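Local coordinates for delta-1-pyrroline-5-carboxylate dehydrogenase, mitochondrial (Mus musculus, PDB 4E3X), which catalyses the NAD-dependent oxidation of L-glutamate gamma-semialdehyde to glutamate, the second step of mitochondrial proline breakdown, at residues B[196-200]-B[540-545]; B[388-394]-B[426-431]. All coordinates share one frame; numbering follows the deposited sequence.

Contact 1 of 2, residues B[196-200]-B[540-545]; sequences VYRGL and RWTSPQ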
loop_
_atom_site.group_PDB
_atom_site.type_symbol
_atom_site.label_atom_id
_atom_site.label_comp_id
_atom_site.label_asym_id
_atom_site.label_seq_id
_atom_site.Cartn_x
_atom_site.Cartn_y
_atom_site.Cartn_z
ATOM N N VAL B 196 -2.953 -15.239 -7.905
ATOM C CA VAL B 196 -3.117 -15.877 -6.613
ATOM C C VAL B 196 -2.922 -14.796 -5.555
ATOM O O VAL B 196 -1.855 -14.180 -5.483
ATOM C CB VAL B 196 -2.053 -16.969 -6.416
ATOM C CG1 VAL B 196 -2.157 -17.567 -5.022
ATOM C CG2 VAL B 196 -2.160 -18.056 -7.489
ATOM N N TYR B 197 -3.947 -14.555 -4.741
ATOM C CA TYR B 197 -3.871 -13.535 -3.702
ATOM C C TYR B 197 -3.255 -14.162 -2.444
ATOM O O TYR B 197 -3.963 -14.587 -1.526
ATOM C CB TYR B 197 -5.245 -12.879 -3.475
ATOM C CG TYR B 197 -5.639 -12.047 -4.679
ATOM C CD1 TYR B 197 -5.120 -10.770 -4.856
ATOM C CD2 TYR B 197 -6.469 -12.563 -5.679
ATOM C CE1 TYR B 197 -5.439 -10.014 -5.970
ATOM C CE2 TYR B 197 -6.789 -11.810 -6.802
ATOM C CZ TYR B 197 -6.277 -10.532 -6.934
ATOM O OH TYR B 197 -6.581 -9.780 -8.045
ATOM N N ARG B 198 -1.923 -14.247 -2.432
ATOM C CA ARG B 198 -1.169 -14.853 -1.338
ATOM C C ARG B 198 -1.268 -13.991 -0.097
ATOM O O ARG B 198 -1.238 -12.767 -0.186
ATOM C CB ARG B 198 0.322 -14.954 -1.691
ATOM C CG ARG B 198 0.658 -15.731 -2.965
ATOM C CD ARG B 198 2.171 -15.723 -3.232
ATOM N NE ARG B 198 2.705 -14.365 -3.317
ATOM C CZ ARG B 198 3.912 -14.049 -3.783
ATOM N NH1 ARG B 198 4.712 -14.986 -4.277
ATOM N NH2 ARG B 198 4.305 -12.780 -3.785
ATOM N N GLY B 199 -1.308 -14.618 1.077
ATOM C CA GLY B 199 -1.048 -13.874 2.296
ATOM C C GLY B 199 0.406 -13.417 2.321
ATOM O O GLY B 199 1.215 -13.874 1.516
ATOM N N LEU B 200 0.742 -12.495 3.215
ATOM C CA LEU B 200 2.131 -12.069 3.362
ATOM C C LEU B 200 2.949 -13.198 3.993
ATOM O O LEU B 200 2.441 -13.949 4.840
ATOM C CB LEU B 200 2.220 -10.804 4.213
ATOM C CG LEU B 200 1.256 -9.668 3.886
ATOM C CD1 LEU B 200 1.503 -8.468 4.798
ATOM C CD2 LEU B 200 1.315 -9.260 2.418
ATOM N N ARG B 540 -3.813 -4.363 1.387
ATOM C CA ARG B 540 -2.561 -4.198 2.122
ATOM C C ARG B 540 -2.057 -5.521 2.701
ATOM O O ARG B 540 -0.874 -5.646 3.034
ATOM C CB ARG B 540 -2.710 -3.180 3.253
ATOM C CG ARG B 540 -2.957 -1.733 2.799
ATOM C CD ARG B 540 -1.879 -1.190 1.824
ATOM N NE ARG B 540 -0.574 -0.947 2.457
ATOM C CZ ARG B 540 0.607 -1.272 1.923
ATOM N NH1 ARG B 540 0.670 -1.896 0.755
ATOM N NH2 ARG B 540 1.733 -0.989 2.571
ATOM N N TRP B 541 -2.943 -6.515 2.818
ATOM C CA TRP B 541 -2.604 -7.760 3.516
ATOM C C TRP B 541 -2.444 -8.954 2.580
ATOM O O TRP B 541 -2.373 -10.094 3.029
ATOM C CB TRP B 541 -3.602 -8.040 4.659
ATOM C CG TRP B 541 -3.790 -6.805 5.472
ATOM C CD1 TRP B 541 -4.920 -6.045 5.562
ATOM C CD2 TRP B 541 -2.786 -6.125 6.235
ATOM N NE1 TRP B 541 -4.688 -4.939 6.348
ATOM C CE2 TRP B 541 -3.387 -4.969 6.778
ATOM C CE3 TRP B 541 -1.438 -6.384 6.521
ATOM C CZ2 TRP B 541 -2.686 -4.069 7.577
ATOM C CZ3 TRP B 541 -0.749 -5.497 7.322
ATOM C CH2 TRP B 541 -1.377 -4.356 7.850
ATOM N N THR B 542 -2.364 -8.681 1.284
ATOM C CA THR B 542 -2.053 -9.712 0.305
ATOM C C THR B 542 -0.861 -9.265 -0.541
ATOM O O THR B 542 -0.689 -8.069 -0.810
ATOM C CB THR B 542 -3.285 -10.067 -0.589
ATOM O OG1 THR B 542 -2.904 -11.011 -1.595
ATOM C CG2 THR B 542 -3.855 -8.844 -1.288
ATOM N N SER B 543 -0.034 -10.230 -0.934
ATOM C CA SER B 543 1.086 -9.998 -1.831
ATOM C C SER B 543 0.849 -10.885 -3.053
ATOM O O SER B 543 1.153 -12.078 -3.029
ATOM C CB SER B 543 2.394 -10.380 -1.125
ATOM O OG SER B 543 3.518 -10.179 -1.958
ATOM N N PRO B 544 0.251 -10.323 -4.115
ATOM C CA PRO B 544 -0.213 -11.205 -5.193
ATOM C C PRO B 544 0.908 -11.879 -5.977
ATOM O O PRO B 544 2.002 -11.333 -6.129
ATOM C CB PRO B 544 -1.014 -10.259 -6.098
ATOM C CG PRO B 544 -1.423 -9.117 -5.181
ATOM C CD PRO B 544 -0.231 -8.940 -4.282
ATOM N N GLN B 545 0.620 -13.086 -6.450
ATOM C CA GLN B 545 1.465 -13.794 -7.394
ATOM C C GLN B 545 0.675 -13.957 -8.676
ATOM O O GLN B 545 -0.526 -14.182 -8.629
ATOM C CB GLN B 545 1.799 -15.173 -6.835
ATOM C CG GLN B 545 2.607 -16.069 -7.768
ATOM C CD GLN B 545 2.652 -17.493 -7.281
ATOM O OE1 GLN B 545 1.628 -18.050 -6.887
ATOM N NE2 GLN B 545 3.844 -18.089 -7.282
#

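Contact 2 of 2, residues B[388-394]-B[426-431]; sequences FSAVIDA and GYYVEP. With PRO (proline), chain J.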
loop_
_atom_site.group_PDB
_atom_site.type_symbol
_atom_site.label_atom_id
_atom_site.label_comp_id
_atom_site.label_asym_id
_atom_site.label_seq_id
_atom_site.Cartn_x
_atom_site.Cartn_y
_atom_site.Cartn_z
ATOM N N PHE B 388 -23.227 10.232 28.386
ATOM C CA PHE B 388 -21.904 9.607 28.339
ATOM C C PHE B 388 -21.378 9.423 29.755
ATOM O O PHE B 388 -21.913 10.013 30.700
ATOM C CB PHE B 388 -20.920 10.376 27.434
ATOM C CG PHE B 388 -20.409 11.686 28.002
ATOM C CD1 PHE B 388 -21.085 12.878 27.782
ATOM C CD2 PHE B 388 -19.210 11.728 28.698
ATOM C CE1 PHE B 388 -20.582 14.083 28.276
ATOM C CE2 PHE B 388 -18.707 12.924 29.192
ATOM C CZ PHE B 388 -19.393 14.102 28.978
ATOM N N SER B 389 -20.358 8.587 29.899
ATOM C CA SER B 389 -19.853 8.229 31.217
ATOM C C SER B 389 -18.403 8.662 31.404
ATOM O O SER B 389 -17.888 9.509 30.667
ATOM C CB SER B 389 -19.995 6.720 31.445
ATOM O OG SER B 389 -19.771 6.377 32.806
ATOM N N ALA B 390 -17.760 8.085 32.410
ATOM C CA ALA B 390 -16.371 8.369 32.724
ATOM C C ALA B 390 -15.449 8.128 31.539
ATOM O O ALA B 390 -15.726 7.286 30.683
ATOM C CB ALA B 390 -15.943 7.500 33.875
ATOM N N VAL B 391 -14.339 8.856 31.507
ATOM C CA VAL B 391 -13.280 8.582 30.544
ATOM C C VAL B 391 -12.522 7.323 30.968
ATOM O O VAL B 391 -12.735 6.791 32.059
ATOM C CB VAL B 391 -12.330 9.788 30.350
ATOM C CG1 VAL B 391 -13.113 10.999 29.834
ATOM C CG2 VAL B 391 -11.587 10.123 31.646
ATOM N N ILE B 392 -11.648 6.841 30.095
ATOM C CA ILE B 392 -11.197 5.451 30.163
ATOM C C ILE B 392 -10.318 5.069 31.358
ATOM O O ILE B 392 -10.475 3.984 31.911
ATOM C CB ILE B 392 -10.502 5.036 28.835
ATOM C CG1 ILE B 392 -10.257 3.519 28.777
ATOM C CG2 ILE B 392 -9.214 5.830 28.612
ATOM C CD1 ILE B 392 -11.530 2.680 28.693
ATOM N N ASP B 393 -9.394 5.940 31.749
ATOM C CA ASP B 393 -8.442 5.584 32.788
ATOM C C ASP B 393 -7.828 6.804 33.459
ATOM O O ASP B 393 -8.121 7.950 33.106
ATOM C CB ASP B 393 -7.360 4.608 32.273
ATOM C CG ASP B 393 -6.449 5.208 31.204
ATOM O OD1 ASP B 393 -6.522 6.419 30.916
ATOM O OD2 ASP B 393 -5.643 4.440 30.643
ATOM N N ALA B 394 -6.974 6.539 34.440
ATOM C CA ALA B 394 -6.362 7.595 35.228
ATOM C C ALA B 394 -5.506 8.527 34.379
ATOM O O ALA B 394 -5.486 9.738 34.608
ATOM C CB ALA B 394 -5.540 6.996 36.364
ATOM N N GLY B 426 -15.340 7.116 39.704
ATOM C CA GLY B 426 -14.976 6.797 38.334
ATOM C C GLY B 426 -14.199 7.974 37.789
ATOM O O GLY B 426 -14.063 8.981 38.476
ATOM N N TYR B 427 -13.691 7.864 36.568
ATOM C CA TYR B 427 -12.924 8.955 35.969
ATOM C C TYR B 427 -13.855 9.964 35.297
ATOM O O TYR B 427 -13.863 10.114 34.080
ATOM C CB TYR B 427 -11.880 8.395 34.998
ATOM C CG TYR B 427 -10.949 7.419 35.689
ATOM C CD1 TYR B 427 -10.071 7.853 36.675
ATOM C CD2 TYR B 427 -10.970 6.060 35.382
ATOM C CE1 TYR B 427 -9.226 6.974 37.330
ATOM C CE2 TYR B 427 -10.122 5.170 36.028
ATOM C CZ TYR B 427 -9.252 5.634 36.998
ATOM O OH TYR B 427 -8.412 4.756 37.647
ATOM N N TYR B 428 -14.641 10.662 36.112
ATOM C CA TYR B 428 -15.725 11.485 35.599
ATOM C C TYR B 428 -15.323 12.911 35.242
ATOM O O TYR B 428 -14.841 13.670 36.087
ATOM C CB TYR B 428 -16.873 11.516 36.602
ATOM C CG TYR B 428 -17.782 10.305 36.569
ATOM C CD1 TYR B 428 -18.615 10.061 35.480
ATOM C CD2 TYR B 428 -17.841 9.430 37.645
ATOM C CE1 TYR B 428 -19.464 8.971 35.461
ATOM C CE2 TYR B 428 -18.690 8.339 37.635
ATOM C CZ TYR B 428 -19.502 8.119 36.544
ATOM O OH TYR B 428 -20.353 7.040 36.539
ATOM N N VAL B 429 -15.561 13.274 33.986
ATOM C CA VAL B 429 -15.323 14.626 33.489
ATOM C C VAL B 429 -16.612 15.163 32.880
ATOM O O VAL B 429 -17.210 14.514 32.022
ATOM C CB VAL B 429 -14.228 14.626 32.400
ATOM C CG1 VAL B 429 -13.941 16.047 31.917
ATOM C CG2 VAL B 429 -12.960 13.962 32.925
ATOM N N GLU B 430 -17.051 16.339 33.329
ATOM C CA GLU B 430 -18.220 16.974 32.728
ATOM C C GLU B 430 -17.901 17.424 31.303
ATOM O O GLU B 430 -16.743 17.713 30.987
ATOM C CB GLU B 430 -18.664 18.181 33.559
ATOM C CG GLU B 430 -19.131 17.828 34.962
ATOM C CD GLU B 430 -20.279 16.833 34.968
ATOM O OE1 GLU B 430 -20.243 15.891 35.790
ATOM O OE2 GLU B 430 -21.221 16.992 34.161
ATOM N N PRO B 431 -18.925 17.496 30.438
ATOM C CA PRO B 431 -18.665 18.059 29.113
ATOM C C PRO B 431 -18.265 19.523 29.258
ATOM O O PRO B 431 -18.834 20.238 30.089
ATOM C CB PRO B 431 -20.016 17.927 28.402
ATOM C CG PRO B 431 -21.023 17.867 29.495
ATOM C CD PRO B 431 -20.345 17.153 30.629
HETATM N N PRO J . -5.413 6.079 28.188
HETATM C CA PRO J . -3.947 6.055 28.194
HETATM C C PRO J . -3.361 7.456 28.057
HETATM O O PRO J . -4.091 8.451 28.089
HETATM C CB PRO J . -3.597 5.191 26.967
HETATM C CG PRO J . -4.918 4.874 26.284
HETATM C CD PRO J . -5.963 5.010 27.342
HETATM O OXT PRO J . -2.148 7.623 27.928
HETATM O O HOH W 1 -16.792 11.759 31.961
HETATM O O HOH W 2 -6.804 3.759 35.552
#

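Contact 1 of 2, residues B[196-200]-B[540-545]
Arg198 and Ser543 engage each other through both backbone and side chain where strands 191-199 and 542-550 run antiparallel as a two-stranded sheet. The carbonyl O of Arg198 accepts twice: Ser543 N reaches it at 2.9 Å, and Thr542 OG1 donates from the opposite face of the carbonyl plane, 41° out of it, at 2.8 Å. Thr542 OG1 stands anti to its own nitrogen (chi1 176°), which also sets it at the edge of the Tyr197 ring; the phenol hydroxyl of Tyr197 bonds to the Glu183 carbonyl. In return the Arg198 side chain, bent at chi3 (-56°), folds back over the partner strand and holds Ser543 side-on. Its NE gives Ser543 O a bond of 2.8 Å, close to the guanidinium plane, while NH2 reaches Ser543 OG at 3.3 Å. CB of Gln545 lies 3.5 Å above one guanidinium face, toward its rim. Farther along, Val196 and Gln545 form a hydrogen-bonded pair: Val196 N to Gln545 O is 2.7 Å, and Gln545 N returns to Val196 O at 2.9 Å. Near the other end, Leu200 CD1 meets the edge of the Trp541 indole, 4.0 Å from CE3. The second subunit takes up further polar groups: its Arg498 and Ala501 carbonyls accept from Arg198 NH1 and Gln545 NE2, and its Asn529 donates to Ser543 OG and Pro544 O. With an alanine at Arg198, Ser543 O would probably lose its NE donor and the Arg498 carbonyl of the second subunit its NH1 partner. The side-chain bonds of Arg198 described here run to neutral oxygens of both subunits, so strand pairing and dimer interface share one hydrogen-bond network.

Contact 2 of 2, residues B[388-394]-B[426-431]
Tyr427 lays its ring flat against the backbone joining Asp393 to Ala394: Asp393 C sits 3.6 Å above the ring centre, and Ala394 N lies over the same face but nearer the rim. With CG anti to the carbonyl carbon (chi1 -57°), the ring extends along the loop to the start of helix 394-409, where Ala394 CB approaches Tyr427 CE1. At its far end the phenol OH is hydrogen-bonded at 2.8 Å to a water, and Ala394 N donates to the same water. Val391 crosses Tyr427 at about a right angle, its CG2 lying 3.8 Å from the tyrosine CB, and the adjoining backbones are tied by Val391 N to Tyr427 O at 2.9 Å, with the donor tilted 30° from the carbonyl plane. Tyr427 is the centre of an inverse gamma turn just before strand 428-436. Beyond it, Tyr428 offers a ring face to Ala390 CB in a CH-pi contact, the methyl 4.2 Å from the ring centroid. A second water donates to Ser389 O and accepts from Val429 N. In this aldehyde dehydrogenase the loop is also the N-terminal approach to helix 394-409. Asp393 is its N-cap, with OD1 accepting from Ala396 N, and turns its carboxylate to a bound proline, whose N makes a weak bond to OD1; Ile392 CG2 touches the ligand's CD, and Arg399 NH1 is also hydrogen-bonded to the ligand. At the loop's other end the Phe388 ring crosses Pro431 obliquely, with Phe388 CZ 3.6 Å from Pro431 CD, and both residues pack on Phe341 of helix 329-341.

Contacts 1 and 2 lie on opposite sides of the chain's centre, their own centres 43 Å apart and their nearest atoms about 24 Å apart. In sequence, 388-394 with 426-431 is nested inside the long loop closed by 196-200 with 540-545. Each lies near functional residues: in contact 1 the Trp541 side chain is about 10 Å from that of the proton acceptor Glu314, whereas in contact 2 the Ile392 side chain is about 7 Å from that of Asn211, a probable transition-state stabiliser. Contact 2 directly lines a proline site; at contact 1 a bound proline lies about 12 Å from the Ser543 side chain. Contact 1 alone meets the second subunit.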